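PDB 1S4D: uroporphyrinogen-III C-methyltransferase from Pseudomonas denitrificans, which catalyses the two successive S-adenosyl-L-methionine-dependent methylations, at C-2 and C-7, that convert uroporphyrinogen III to precorrin-2 on the way to cobalamin and siroheme. Local coordinates for residues A137-P142 / R250-L255; N149-F154 / S175-I180; I180-A185 / V243-V248; V207-N212 / L221-A226. All blocks are in the same frame, centred on the assembly; numbering follows the deposited sequence.

Contact 1 (A137-P142 / R250-L255)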
loop_
_atom_site.group_PDB
_atom_site.type_symbol
_atom_site.label_atom_id
_atom_site.label_comp_id
_atom_site.label_asym_id
_atom_site.label_seq_id
_atom_site.Cartn_x
_atom_site.Cartn_y
_atom_site.Cartn_z
ATOM N N ALA B 137 8.065 -1.947 6.332
ATOM C CA ALA B 137 7.964 -1.268 7.624
ATOM C C ALA B 137 8.266 -2.203 8.794
ATOM O O ALA B 137 8.928 -1.794 9.772
ATOM C CB ALA B 137 6.607 -0.634 7.798
ATOM N N TYR B 138 7.805 -3.452 8.714
ATOM C CA TYR B 138 8.057 -4.369 9.842
ATOM C C TYR B 138 9.516 -4.837 9.916
ATOM O O TYR B 138 9.891 -5.492 10.870
ATOM C CB TYR B 138 7.124 -5.582 9.842
ATOM C CG TYR B 138 5.782 -5.371 10.495
ATOM C CD1 TYR B 138 4.908 -4.352 10.050
ATOM C CD2 TYR B 138 5.355 -6.216 11.526
ATOM C CE1 TYR B 138 3.657 -4.169 10.641
ATOM C CE2 TYR B 138 4.111 -6.050 12.118
ATOM C CZ TYR B 138 3.265 -5.028 11.671
ATOM O OH TYR B 138 2.037 -4.880 12.256
ATOM N N ALA B 139 10.320 -4.497 8.913
ATOM C CA ALA B 139 11.727 -4.879 8.899
ATOM C C ALA B 139 12.595 -3.672 9.157
ATOM O O ALA B 139 13.819 -3.786 9.095
ATOM C CB ALA B 139 12.126 -5.535 7.558
ATOM N N GLY B 140 11.953 -2.530 9.429
ATOM C CA GLY B 140 12.633 -1.259 9.616
ATOM C C GLY B 140 13.104 -0.576 8.340
ATOM O O GLY B 140 14.013 0.259 8.384
ATOM N N ILE B 141 12.484 -0.898 7.208
ATOM C CA ILE B 141 12.835 -0.250 5.946
ATOM C C ILE B 141 11.695 0.609 5.393
ATOM O O ILE B 141 10.727 0.074 4.863
ATOM C CB ILE B 141 13.254 -1.297 4.886
ATOM C CG1 ILE B 141 14.480 -2.087 5.367
ATOM C CG2 ILE B 141 13.482 -0.626 3.519
ATOM C CD1 ILE B 141 14.718 -3.360 4.606
ATOM N N PRO B 142 11.810 1.930 5.477
ATOM C CA PRO B 142 10.814 2.785 4.831
ATOM C C PRO B 142 11.063 2.778 3.333
ATOM O O PRO B 142 12.191 2.780 2.864
ATOM C CB PRO B 142 11.070 4.177 5.425
ATOM C CG PRO B 142 12.181 4.015 6.400
ATOM C CD PRO B 142 12.873 2.712 6.130
ATOM N N ARG B 250 19.737 0.626 4.386
ATOM C CA ARG B 250 20.684 0.978 5.442
ATOM C C ARG B 250 19.998 1.447 6.707
ATOM O O ARG B 250 20.586 1.387 7.770
ATOM C CB ARG B 250 21.640 2.070 4.978
ATOM C CG ARG B 250 22.638 1.624 3.938
ATOM C CD ARG B 250 23.851 2.526 3.850
ATOM N NE ARG B 250 24.551 2.312 2.594
ATOM C CZ ARG B 250 25.496 1.404 2.407
ATOM N NH1 ARG B 250 26.062 1.279 1.215
ATOM N NH2 ARG B 250 25.877 0.624 3.401
ATOM N N LEU B 251 18.756 1.913 6.593
ATOM C CA LEU B 251 18.024 2.402 7.752
ATOM C C LEU B 251 17.479 1.294 8.653
ATOM O O LEU B 251 17.013 1.581 9.760
ATOM C CB LEU B 251 16.871 3.300 7.330
ATOM C CG LEU B 251 17.156 4.704 6.805
ATOM C CD1 LEU B 251 15.888 5.185 6.111
ATOM C CD2 LEU B 251 17.598 5.673 7.902
ATOM N N ARG B 252 17.517 0.042 8.214
ATOM C CA ARG B 252 16.993 -1.016 9.067
ATOM C C ARG B 252 17.801 -1.132 10.386
ATOM O O ARG B 252 17.244 -1.434 11.436
ATOM C CB ARG B 252 16.847 -2.347 8.295
ATOM C CG ARG B 252 17.498 -3.539 8.931
ATOM C CD ARG B 252 17.102 -4.858 8.352
ATOM N NE ARG B 252 15.893 -5.270 9.030
ATOM C CZ ARG B 252 15.771 -6.311 9.837
ATOM N NH1 ARG B 252 16.794 -7.131 10.064
ATOM N NH2 ARG B 252 14.589 -6.521 10.406
ATOM N N ALA B 253 19.102 -0.857 10.331
ATOM C CA ALA B 253 19.941 -0.912 11.533
ATOM C C ALA B 253 19.475 0.081 12.599
ATOM O O ALA B 253 19.589 -0.197 13.787
ATOM C CB ALA B 253 21.411 -0.683 11.189
ATOM N N ALA B 254 18.932 1.216 12.164
ATOM C CA ALA B 254 18.428 2.240 13.069
ATOM C C ALA B 254 16.929 2.161 13.345
ATOM O O ALA B 254 16.455 2.735 14.319
ATOM C CB ALA B 254 18.769 3.605 12.542
ATOM N N LEU B 255 16.179 1.468 12.497
ATOM C CA LEU B 255 14.727 1.535 12.575
ATOM C C LEU B 255 14.067 0.198 12.840
ATOM O O LEU B 255 12.837 0.076 12.762
ATOM C CB LEU B 255 14.174 2.131 11.276
ATOM C CG LEU B 255 14.525 3.586 10.989
ATOM C CD1 LEU B 255 13.754 4.062 9.798
ATOM C CD2 LEU B 255 14.233 4.456 12.199
#

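Contact 2 (N149-F154 / S175-I180)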
loop_
_atom_site.group_PDB
_atom_site.type_symbol
_atom_site.label_atom_id
_atom_site.label_comp_id
_atom_site.label_asym_id
_atom_site.label_seq_id
_atom_site.Cartn_x
_atom_site.Cartn_y
_atom_site.Cartn_z
ATOM N N ASN B 149 15.295 9.227 -1.723
ATOM C CA ASN B 149 14.504 9.022 -2.936
ATOM C C ASN B 149 13.243 9.872 -2.994
ATOM O O ASN B 149 12.620 10.175 -1.970
ATOM C CB ASN B 149 14.164 7.521 -3.145
ATOM C CG ASN B 149 13.251 6.945 -2.057
ATOM O OD1 ASN B 149 12.315 6.171 -2.347
ATOM N ND2 ASN B 149 13.521 7.302 -0.807
ATOM N N HIS B 150 12.863 10.255 -4.202
ATOM C CA HIS B 150 11.651 11.022 -4.388
ATOM C C HIS B 150 10.681 10.174 -5.211
ATOM O O HIS B 150 9.558 10.588 -5.511
ATOM C CB HIS B 150 11.986 12.360 -5.048
ATOM C CG HIS B 150 12.430 13.412 -4.074
ATOM N ND1 HIS B 150 13.645 13.361 -3.424
ATOM C CD2 HIS B 150 11.813 14.536 -3.630
ATOM C CE1 HIS B 150 13.758 14.404 -2.618
ATOM N NE2 HIS B 150 12.660 15.132 -2.726
ATOM N N ALA B 151 11.136 8.966 -5.545
ATOM C CA ALA B 151 10.377 8.003 -6.325
ATOM C C ALA B 151 10.647 6.562 -5.838
ATOM O O ALA B 151 11.756 6.260 -5.388
ATOM C CB ALA B 151 10.725 8.159 -7.784
ATOM N N VAL B 152 9.623 5.702 -5.873
ATOM C CA VAL B 152 9.777 4.264 -5.643
ATOM C C VAL B 152 9.100 3.509 -6.778
ATOM O O VAL B 152 7.972 3.851 -7.162
ATOM C CB VAL B 152 9.022 3.743 -4.414
ATOM C CG1 VAL B 152 9.780 2.647 -3.727
ATOM C CG2 VAL B 152 8.635 4.826 -3.480
ATOM N N THR B 153 9.768 2.448 -7.254
ATOM C CA THR B 153 9.201 1.512 -8.224
ATOM C C THR B 153 8.873 0.149 -7.625
ATOM O O THR B 153 9.741 -0.491 -7.033
ATOM C CB THR B 153 10.182 1.323 -9.358
ATOM O OG1 THR B 153 10.287 2.541 -10.089
ATOM C CG2 THR B 153 9.635 0.377 -10.383
ATOM N N PHE B 154 7.634 -0.317 -7.817
ATOM C CA PHE B 154 7.257 -1.666 -7.394
ATOM C C PHE B 154 7.252 -2.540 -8.640
ATOM O O PHE B 154 6.859 -2.057 -9.698
ATOM C CB PHE B 154 5.868 -1.651 -6.776
ATOM C CG PHE B 154 5.808 -1.088 -5.386
ATOM C CD1 PHE B 154 4.829 -1.497 -4.516
ATOM C CD2 PHE B 154 6.704 -0.128 -4.948
ATOM C CE1 PHE B 154 4.768 -0.951 -3.224
ATOM C CE2 PHE B 154 6.647 0.414 -3.663
ATOM C CZ PHE B 154 5.711 0.015 -2.811
ATOM N N SER B 175 17.265 3.366 -13.780
ATOM C CA SER B 175 17.402 4.829 -13.645
ATOM C C SER B 175 16.223 5.545 -13.007
ATOM O O SER B 175 16.384 6.631 -12.461
ATOM C CB SER B 175 17.628 5.506 -14.996
ATOM O OG SER B 175 18.152 4.620 -15.945
ATOM N N GLY B 176 15.033 4.967 -13.130
ATOM C CA GLY B 176 13.811 5.600 -12.673
ATOM C C GLY B 176 13.737 5.969 -11.198
ATOM O O GLY B 176 13.353 7.088 -10.892
ATOM N N SER B 177 14.053 5.046 -10.294
ATOM C CA SER B 177 14.012 5.344 -8.855
ATOM C C SER B 177 15.245 4.797 -8.145
ATOM O O SER B 177 15.760 3.749 -8.520
ATOM C CB SER B 177 12.819 4.709 -8.176
ATOM O OG SER B 177 11.706 4.648 -9.017
ATOM N N PRO B 178 15.707 5.534 -7.127
ATOM C CA PRO B 178 16.802 5.035 -6.315
ATOM C C PRO B 178 16.312 3.768 -5.622
ATOM O O PRO B 178 17.012 2.757 -5.837
ATOM C CB PRO B 178 17.134 6.186 -5.377
ATOM C CG PRO B 178 16.160 7.168 -5.561
ATOM C CD PRO B 178 15.244 6.858 -6.705
ATOM N N VAL B 179 15.091 3.698 -5.079
ATOM C CA VAL B 179 14.592 2.443 -4.480
ATOM C C VAL B 179 13.721 1.576 -5.398
ATOM O O VAL B 179 12.861 2.100 -6.104
ATOM C CB VAL B 179 13.851 2.724 -3.154
ATOM C CG1 VAL B 179 13.252 1.435 -2.561
ATOM C CG2 VAL B 179 14.826 3.395 -2.171
ATOM N N ILE B 180 13.991 0.256 -5.444
ATOM C CA ILE B 180 13.147 -0.683 -6.197
ATOM C C ILE B 180 12.615 -1.699 -5.217
ATOM O O ILE B 180 13.371 -2.207 -4.377
ATOM C CB ILE B 180 13.944 -1.472 -7.286
ATOM C CG1 ILE B 180 14.942 -0.590 -8.065
ATOM C CG2 ILE B 180 12.998 -2.218 -8.206
ATOM C CD1 ILE B 180 14.335 0.330 -8.977
#

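Contact 3 (I180-A185 / V243-V248). With SAH (S-adenosyl-L-homocysteine), chain Q.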
loop_
_atom_site.group_PDB
_atom_site.type_symbol
_atom_site.label_atom_id
_atom_site.label_comp_id
_atom_site.label_asym_id
_atom_site.label_seq_id
_atom_site.Cartn_x
_atom_site.Cartn_y
_atom_site.Cartn_z
ATOM N N ILE B 180 13.991 0.256 -5.444
ATOM C CA ILE B 180 13.147 -0.683 -6.197
ATOM C C ILE B 180 12.615 -1.699 -5.217
ATOM O O ILE B 180 13.371 -2.207 -4.377
ATOM C CB ILE B 180 13.944 -1.472 -7.286
ATOM C CG1 ILE B 180 14.942 -0.590 -8.065
ATOM C CG2 ILE B 180 12.998 -2.218 -8.206
ATOM C CD1 ILE B 180 14.335 0.330 -8.977
ATOM N N VAL B 181 11.328 -2.009 -5.334
ATOM C CA VAL B 181 10.691 -2.961 -4.443
ATOM C C VAL B 181 10.093 -4.079 -5.287
ATOM O O VAL B 181 9.245 -3.839 -6.158
ATOM C CB VAL B 181 9.590 -2.292 -3.582
ATOM C CG1 VAL B 181 8.745 -3.366 -2.823
ATOM C CG2 VAL B 181 10.188 -1.189 -2.654
ATOM N N MET B 182 10.526 -5.302 -5.036
ATOM C CA MET B 182 10.224 -6.367 -5.965
ATOM C C MET B 182 9.421 -7.478 -5.312
ATOM O O MET B 182 9.811 -7.987 -4.256
ATOM C CB MET B 182 11.517 -6.904 -6.577
ATOM C CG MET B 182 12.489 -5.813 -6.953
ATOM S SD MET B 182 13.661 -6.401 -8.151
ATOM C CE MET B 182 14.844 -7.290 -7.099
ATOM N N TYR B 183 8.301 -7.807 -5.965
ATOM C CA TYR B 183 7.369 -8.870 -5.616
ATOM C C TYR B 183 7.703 -10.081 -6.481
ATOM O O TYR B 183 8.164 -9.919 -7.607
ATOM C CB TYR B 183 5.937 -8.428 -5.948
ATOM C CG TYR B 183 5.350 -7.382 -5.013
ATOM C CD1 TYR B 183 5.683 -6.009 -5.131
ATOM C CD2 TYR B 183 4.438 -7.752 -4.034
ATOM C CE1 TYR B 183 5.143 -5.050 -4.267
ATOM C CE2 TYR B 183 3.897 -6.817 -3.187
ATOM C CZ TYR B 183 4.255 -5.477 -3.296
ATOM O OH TYR B 183 3.692 -4.596 -2.406
ATOM N N MET B 184 7.493 -11.294 -5.957
ATOM C CA MET B 184 7.709 -12.531 -6.720
ATOM C C MET B 184 8.999 -12.544 -7.533
ATOM O O MET B 184 8.983 -12.869 -8.713
ATOM C CB MET B 184 6.524 -12.823 -7.637
ATOM C CG MET B 184 5.179 -12.704 -6.928
ATOM S SD MET B 184 3.828 -12.894 -8.062
ATOM C CE MET B 184 3.334 -11.200 -8.250
ATOM N N ALA B 185 10.112 -12.238 -6.865
ATOM C CA ALA B 185 11.408 -12.071 -7.518
ATOM C C ALA B 185 12.438 -13.066 -7.016
ATOM O O ALA B 185 13.624 -12.918 -7.284
ATOM C CB ALA B 185 11.914 -10.645 -7.327
ATOM N N VAL B 243 11.842 -8.168 -2.059
ATOM C CA VAL B 243 13.222 -7.752 -2.251
ATOM C C VAL B 243 13.307 -6.257 -2.541
ATOM O O VAL B 243 12.749 -5.775 -3.550
ATOM C CB VAL B 243 13.870 -8.459 -3.417
ATOM C CG1 VAL B 243 15.376 -8.210 -3.380
ATOM C CG2 VAL B 243 13.542 -9.954 -3.402
ATOM N N VAL B 244 13.997 -5.534 -1.658
ATOM C CA VAL B 244 14.129 -4.077 -1.748
ATOM C C VAL B 244 15.561 -3.712 -2.068
ATOM O O VAL B 244 16.494 -4.209 -1.436
ATOM C CB VAL B 244 13.659 -3.356 -0.420
ATOM C CG1 VAL B 244 14.432 -3.873 0.801
ATOM C CG2 VAL B 244 13.760 -1.829 -0.522
ATOM N N VAL B 245 15.723 -2.831 -3.037
ATOM C CA VAL B 245 17.029 -2.395 -3.489
ATOM C C VAL B 245 17.185 -0.905 -3.162
ATOM O O VAL B 245 16.246 -0.088 -3.389
ATOM C CB VAL B 245 17.165 -2.642 -5.005
ATOM C CG1 VAL B 245 18.524 -2.216 -5.512
ATOM C CG2 VAL B 245 16.911 -4.131 -5.330
ATOM N N GLY B 246 18.339 -0.549 -2.593
ATOM C CA GLY B 246 18.682 0.846 -2.374
ATOM C C GLY B 246 18.928 1.320 -0.959
ATOM O O GLY B 246 18.813 0.581 0.019
ATOM N N GLU B 247 19.249 2.595 -0.839
ATOM C CA GLU B 247 19.879 3.100 0.379
ATOM C C GLU B 247 18.993 2.997 1.601
ATOM O O GLU B 247 19.506 2.903 2.719
ATOM C CB GLU B 247 20.417 4.529 0.174
ATOM C CG GLU B 247 21.598 4.612 -0.794
ATOM C CD GLU B 247 22.805 3.790 -0.353
ATOM O OE1 GLU B 247 23.391 3.109 -1.224
ATOM O OE2 GLU B 247 23.184 3.837 0.852
ATOM N N VAL B 248 17.675 3.003 1.395
ATOM C CA VAL B 248 16.741 2.787 2.500
ATOM C C VAL B 248 17.025 1.503 3.282
ATOM O O VAL B 248 16.688 1.420 4.465
ATOM C CB VAL B 248 15.250 2.763 2.071
ATOM C CG1 VAL B 248 14.744 4.175 1.730
ATOM C CG2 VAL B 248 14.995 1.760 0.934
HETATM N N SAH Q . -1.429 -8.392 -3.321
HETATM C CA SAH Q . -0.274 -8.819 -2.552
HETATM C CB SAH Q . 0.746 -9.473 -3.468
HETATM C CG SAH Q . 0.464 -10.934 -3.761
HETATM S SD SAH Q . 1.426 -11.666 -5.111
HETATM C C SAH Q . 0.315 -7.657 -1.742
HETATM O O SAH Q . -0.153 -6.521 -1.798
HETATM O OXT SAH Q . 1.268 -7.788 -0.979
HETATM C "C5'" SAH Q . 2.465 -12.562 -3.909
HETATM C "C4'" SAH Q . 3.809 -11.932 -3.526
HETATM O "O4'" SAH Q . 3.659 -10.941 -2.530
HETATM C "C3'" SAH Q . 4.840 -12.867 -2.899
HETATM O "O3'" SAH Q . 5.492 -13.731 -3.790
HETATM C "C2'" SAH Q . 5.785 -11.915 -2.186
HETATM O "O2'" SAH Q . 6.708 -11.271 -3.040
HETATM C "C1'" SAH Q . 4.799 -10.871 -1.691
HETATM N N9 SAH Q . 4.372 -11.072 -0.288
HETATM C C8 SAH Q . 3.091 -11.295 0.099
HETATM N N7 SAH Q . 3.053 -11.416 1.427
HETATM C C5 SAH Q . 4.288 -11.283 1.920
HETATM C C6 SAH Q . 4.790 -11.317 3.222
HETATM N N6 SAH Q . 3.987 -11.504 4.254
HETATM N N1 SAH Q . 6.144 -11.142 3.429
HETATM C C2 SAH Q . 6.971 -10.922 2.349
HETATM N N3 SAH Q . 6.469 -10.887 1.059
HETATM C C4 SAH Q . 5.143 -11.061 0.843
#

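Contact 4 (V207-N212 / L221-A226). With SAH (S-adenosyl-L-homocysteine), chain Q.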
loop_
_atom_site.group_PDB
_atom_site.type_symbol
_atom_site.label_atom_id
_atom_site.label_comp_id
_atom_site.label_asym_id
_atom_site.label_seq_id
_atom_site.Cartn_x
_atom_site.Cartn_y
_atom_site.Cartn_z
ATOM N N VAL B 207 20.835 -4.349 -0.599
ATOM C CA VAL B 207 19.633 -5.093 -0.953
ATOM C C VAL B 207 19.181 -5.794 0.347
ATOM O O VAL B 207 20.011 -6.243 1.141
ATOM C CB VAL B 207 19.986 -6.140 -2.057
ATOM C CG1 VAL B 207 18.960 -7.243 -2.171
ATOM C CG2 VAL B 207 20.200 -5.469 -3.392
ATOM N N ALA B 208 17.876 -5.867 0.580
ATOM C CA ALA B 208 17.357 -6.678 1.686
ATOM C C ALA B 208 16.273 -7.599 1.158
ATOM O O ALA B 208 15.553 -7.241 0.228
ATOM C CB ALA B 208 16.819 -5.812 2.811
ATOM N N PHE B 209 16.191 -8.796 1.738
ATOM C CA PHE B 209 15.126 -9.748 1.462
ATOM C C PHE B 209 14.341 -9.783 2.742
ATOM O O PHE B 209 14.930 -9.910 3.831
ATOM C CB PHE B 209 15.699 -11.155 1.199
ATOM C CG PHE B 209 16.328 -11.322 -0.155
ATOM C CD1 PHE B 209 15.659 -12.005 -1.159
ATOM C CD2 PHE B 209 17.599 -10.793 -0.421
ATOM C CE1 PHE B 209 16.223 -12.146 -2.421
ATOM C CE2 PHE B 209 18.185 -10.925 -1.681
ATOM C CZ PHE B 209 17.499 -11.605 -2.689
ATOM N N VAL B 210 13.023 -9.661 2.636
ATOM C CA VAL B 210 12.167 -9.786 3.806
ATOM C C VAL B 210 11.157 -10.901 3.549
ATOM O O VAL B 210 10.244 -10.760 2.724
ATOM C CB VAL B 210 11.477 -8.436 4.182
ATOM C CG1 VAL B 210 10.774 -8.543 5.526
ATOM C CG2 VAL B 210 12.488 -7.268 4.215
ATOM N N CYS B 211 11.339 -12.012 4.253
ATOM C CA CYS B 211 10.474 -13.175 4.100
ATOM C C CYS B 211 9.435 -13.228 5.179
ATOM O O CYS B 211 9.749 -13.065 6.373
ATOM C CB CYS B 211 11.285 -14.471 4.126
ATOM S SG CYS B 211 12.534 -14.519 2.814
ATOM N N ASN B 212 8.190 -13.453 4.759
ATOM C CA ASN B 212 7.101 -13.567 5.699
ATOM C C ASN B 212 7.072 -12.311 6.567
ATOM O O ASN B 212 6.942 -12.396 7.795
ATOM C CB ASN B 212 7.288 -14.822 6.558
ATOM C CG ASN B 212 7.397 -16.070 5.729
ATOM O OD1 ASN B 212 6.418 -16.503 5.139
ATOM N ND2 ASN B 212 8.586 -16.640 5.650
ATOM N N LEU B 221 17.424 -10.761 5.306
ATOM C CA LEU B 221 18.801 -10.850 4.907
ATOM C C LEU B 221 19.198 -9.560 4.183
ATOM O O LEU B 221 18.579 -9.173 3.197
ATOM C CB LEU B 221 18.987 -12.058 3.988
ATOM C CG LEU B 221 20.198 -12.082 3.034
ATOM C CD1 LEU B 221 21.536 -12.339 3.786
ATOM C CD2 LEU B 221 19.994 -13.071 1.894
ATOM N N GLU B 222 20.228 -8.898 4.687
ATOM C CA GLU B 222 20.893 -7.849 3.929
ATOM C C GLU B 222 22.145 -8.385 3.302
ATOM O O GLU B 222 22.820 -9.264 3.845
ATOM C CB GLU B 222 21.281 -6.646 4.773
ATOM C CG GLU B 222 20.532 -6.552 6.074
ATOM C CD GLU B 222 20.739 -5.233 6.769
ATOM O OE1 GLU B 222 21.685 -4.465 6.447
ATOM O OE2 GLU B 222 19.946 -4.972 7.664
ATOM N N THR B 223 22.435 -7.741 2.186
ATOM C CA THR B 223 23.276 -8.226 1.119
ATOM C C THR B 223 23.493 -7.081 0.117
ATOM O O THR B 223 23.187 -5.926 0.411
ATOM C CB THR B 223 22.687 -9.517 0.486
ATOM O OG1 THR B 223 23.738 -10.144 -0.268
ATOM C CG2 THR B 223 21.617 -9.241 -0.568
ATOM N N THR B 224 23.934 -7.402 -1.099
ATOM C CA THR B 224 24.109 -6.430 -2.171
ATOM C C THR B 224 23.602 -7.057 -3.453
ATOM O O THR B 224 23.283 -8.252 -3.460
ATOM C CB THR B 224 25.587 -6.060 -2.338
ATOM O OG1 THR B 224 26.335 -7.247 -2.653
ATOM C CG2 THR B 224 26.178 -5.535 -1.032
ATOM N N LEU B 225 23.526 -6.272 -4.535
ATOM C CA LEU B 225 23.018 -6.784 -5.819
ATOM C C LEU B 225 23.882 -7.947 -6.348
ATOM O O LEU B 225 23.365 -9.003 -6.730
ATOM C CB LEU B 225 22.931 -5.671 -6.870
ATOM C CG LEU B 225 21.757 -4.676 -6.837
ATOM C CD1 LEU B 225 21.969 -3.568 -7.871
ATOM C CD2 LEU B 225 20.377 -5.333 -6.999
ATOM N N ALA B 226 25.202 -7.760 -6.353
ATOM C CA ALA B 226 26.084 -8.801 -6.839
ATOM C C ALA B 226 25.908 -10.060 -6.000
ATOM O O ALA B 226 25.745 -11.135 -6.558
ATOM C CB ALA B 226 27.506 -8.342 -6.826
HETATM N N SAH Q . -1.429 -8.392 -3.321
HETATM C CA SAH Q . -0.274 -8.819 -2.552
HETATM C CB SAH Q . 0.746 -9.473 -3.468
HETATM C CG SAH Q . 0.464 -10.934 -3.761
HETATM S SD SAH Q . 1.426 -11.666 -5.111
HETATM C C SAH Q . 0.315 -7.657 -1.742
HETATM O O SAH Q . -0.153 -6.521 -1.798
HETATM O OXT SAH Q . 1.268 -7.788 -0.979
HETATM C "C5'" SAH Q . 2.465 -12.562 -3.909
HETATM C "C4'" SAH Q . 3.809 -11.932 -3.526
HETATM O "O4'" SAH Q . 3.659 -10.941 -2.530
HETATM C "C3'" SAH Q . 4.840 -12.867 -2.899
HETATM O "O3'" SAH Q . 5.492 -13.731 -3.790
HETATM C "C2'" SAH Q . 5.785 -11.915 -2.186
HETATM O "O2'" SAH Q . 6.708 -11.271 -3.040
HETATM C "C1'" SAH Q . 4.799 -10.871 -1.691
HETATM N N9 SAH Q . 4.372 -11.072 -0.288
HETATM C C8 SAH Q . 3.091 -11.295 0.099
HETATM N N7 SAH Q . 3.053 -11.416 1.427
HETATM C C5 SAH Q . 4.288 -11.283 1.920
HETATM C C6 SAH Q . 4.790 -11.317 3.222
HETATM N N6 SAH Q . 3.987 -11.504 4.254
HETATM N N1 SAH Q . 6.144 -11.142 3.429
HETATM C C2 SAH Q . 6.971 -10.922 2.349
HETATM N N3 SAH Q . 6.469 -10.887 1.059
HETATM C C4 SAH Q . 5.143 -11.061 0.843
#

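Contact 1 (A137-P142 / R250-L255)
R252 brings the edge of its guanidinium to the backbone carbonyl of A139. The bond from R252 NE to A139 O measures 2.6 Å, with 163° at the hydrogen. It lies in the carbonyl plane and only 7° out of the guanidinium plane. R252 NH2 adds a weak second bond to A139 O at 3.1 Å, so the same oxygen takes both donors. The arginine chain bends at chi3 (-86°), which brings NE round to the end of this carbonyl, in its plane, while its CB packs on I141 CG1. A lysine in its place would lack the flat pair of N-H donors and would probably leave A139 O without its in-plane NE bond. The accepting loop follows helix 131-137, which ends in a Schellman motif at G140 with positive phi. A CB on G140 would run into the backbone of L255, so the close approach of G140 CA to R252 CA, 4.4 Å, depends on the missing side chain. Beyond it, P142 CG meets L255 CD1 at 3.7 Å and L251 CD1 at 3.9 Å, each leucine crossing the ring at about a right angle. Further out, F104 of the second subunit packs on P142, and A113 of that subunit packs on L255.

Contact 2 (N149-F154 / S175-I180)
T153 and S177 meet through their hydroxyls, T153 OG1 and S177 OG lying 2.8 Å apart in a hydrogen bond. Both oxygens sit beside their own backbone N and opposite the carbonyl carbon (chi1 -68° for T153), which directs them toward each other between the two segments. T153 OG1 has a further hydrogen-bond partner, T153 OG1 of the second subunit, so this buried hydroxyl joins S177 to the dimer interface. On the other face of the sheet V152 and V179 lie side by side and point the same way, V152 CG1 touching V179 CG1 at 3.9 Å. V179 has CG1 anti to its backbone N (chi1 177°), the branch that faces V152. A151 points its methyl toward S177, with CB 3.8 Å from S177 OG, while S177 CB lies 3.4 Å from A151 O. The backbone link is looser: T153 N reaches V179 O at 3.3 Å, a weak bond though straight at 175°, and I180 CA makes a CA-H...O contact with T153 O. Residues 151-154 also form an antiparallel ladder with a strand of the second subunit. T153 and I180 form a parallel bridge of the mixed sheet; strand 151-156 is outermost within its own chain, and the strand of the second subunit carries the sheet on across the homodimer interface.

Contact 3 (I180-A185 / V243-V248)
M182 has CG beside its backbone N (chi1 -42°) and turns at chi3 (-81°), which carries its CE across the side chain of V243 to touch CG1 at 3.9 Å. V243 has CG1 anti to its backbone N, and that branch meets the thioether methyl. The same methyl reaches V245 CG2 at 4.2 Å. Along the backbone, M182 with V243 and I180 with V245 are antiparallel hydrogen-bonded pairs. In the first, M182 N donates to V243 O at 2.7 Å, somewhat tilted from the carbonyl plane. Between them V181 and V244 form a non-hydrogen-bonded pair, with CG2 of each 4.2 Å apart on the opposite face from M182. Just past the end of strand 179-183, M184 N binds O2' of S-adenosylhomocysteine at 3.0 Å, 172° at the hydrogen, and M184 CE lies 3.7 Å from the ligand sulfur. Y183 turns its ring edge to the ligand carboxylate, OXT lying near the ring plane, and its OH bonds T130 OG1 and G132 N. A leucine instead of Y183 would probably leave both without that hydroxyl partner and remove the aromatic edge beside the carboxylate. The chain leaving the ladder presents one backbone N-H to the ribose hydroxyl, while the M184 thioether lies beside the ligand sulfur.

Contact 4 (V207-N212 / L221-A226)
L221, within strand 219-224, pairs with F209: F209 N donates to L221 O at 2.8 Å, and L221 N returns a bond to F209 O. Its CG is anti to the backbone N (chi1 158°), an orientation that lays the leucine beside F209 and pointing the same way, L221 CD2 4.0 Å from F209 CD2. E222 forms a non-hydrogen-bonded pair with A208, the CA atoms 4.3 Å apart; the glutamate chain then extends away while its CA makes a CA-H...O contact with V207 O. T223 returns to the face of V207 and F209. Its CG2 touches V207 CG1 at 3.7 Å and comes in at the edge of the F209 ring, 4.0 Å from CE2. T223 OG1 bonds D231 OD2 in the following helix. The backbone here is less regular: V207 N approaches T223 O from 50° above the carbonyl plane, and the return bond from T223 N is weak. T224 occupies the N-cap position, its OG1 weakly bonded to R227 N. L225 then crosses V207 at about a right angle, CD2 meeting V207 CG2 at 3.6 Å. This beta hairpin forms one margin of the mixed sheet within the chain: strand 206-211 lies between 219-224 and 241-245, A228 and V232 of helix 225-235 pack on F209, and helix 189-198 adds I189 to F209 and L196 and I197 to L225.

How the contacts relate
Contacts 2, 3 and 4 follow one another across the mixed sheet, in the strand order 151-156, 179-183, 241-245, 206-211, 219-224. Contacts 2 and 3 share I180, and T153 O lies 2.8 Å from V181 N in a probable hydrogen bond. Contact 3 joins contact 4 through V244 O and A208 N, 3.0 Å apart, and V243 CG2 packs on F209 CE1. Contact 1 encloses the other three along the chain and lies against the sheet: I141 CD1 is 3.7 Å from A208 CB. S-adenosylhomocysteine touches contacts 3 and 4, with V210 O 3.3 Å from its adenine C2, whereas contacts 1 and 2 reach the second subunit.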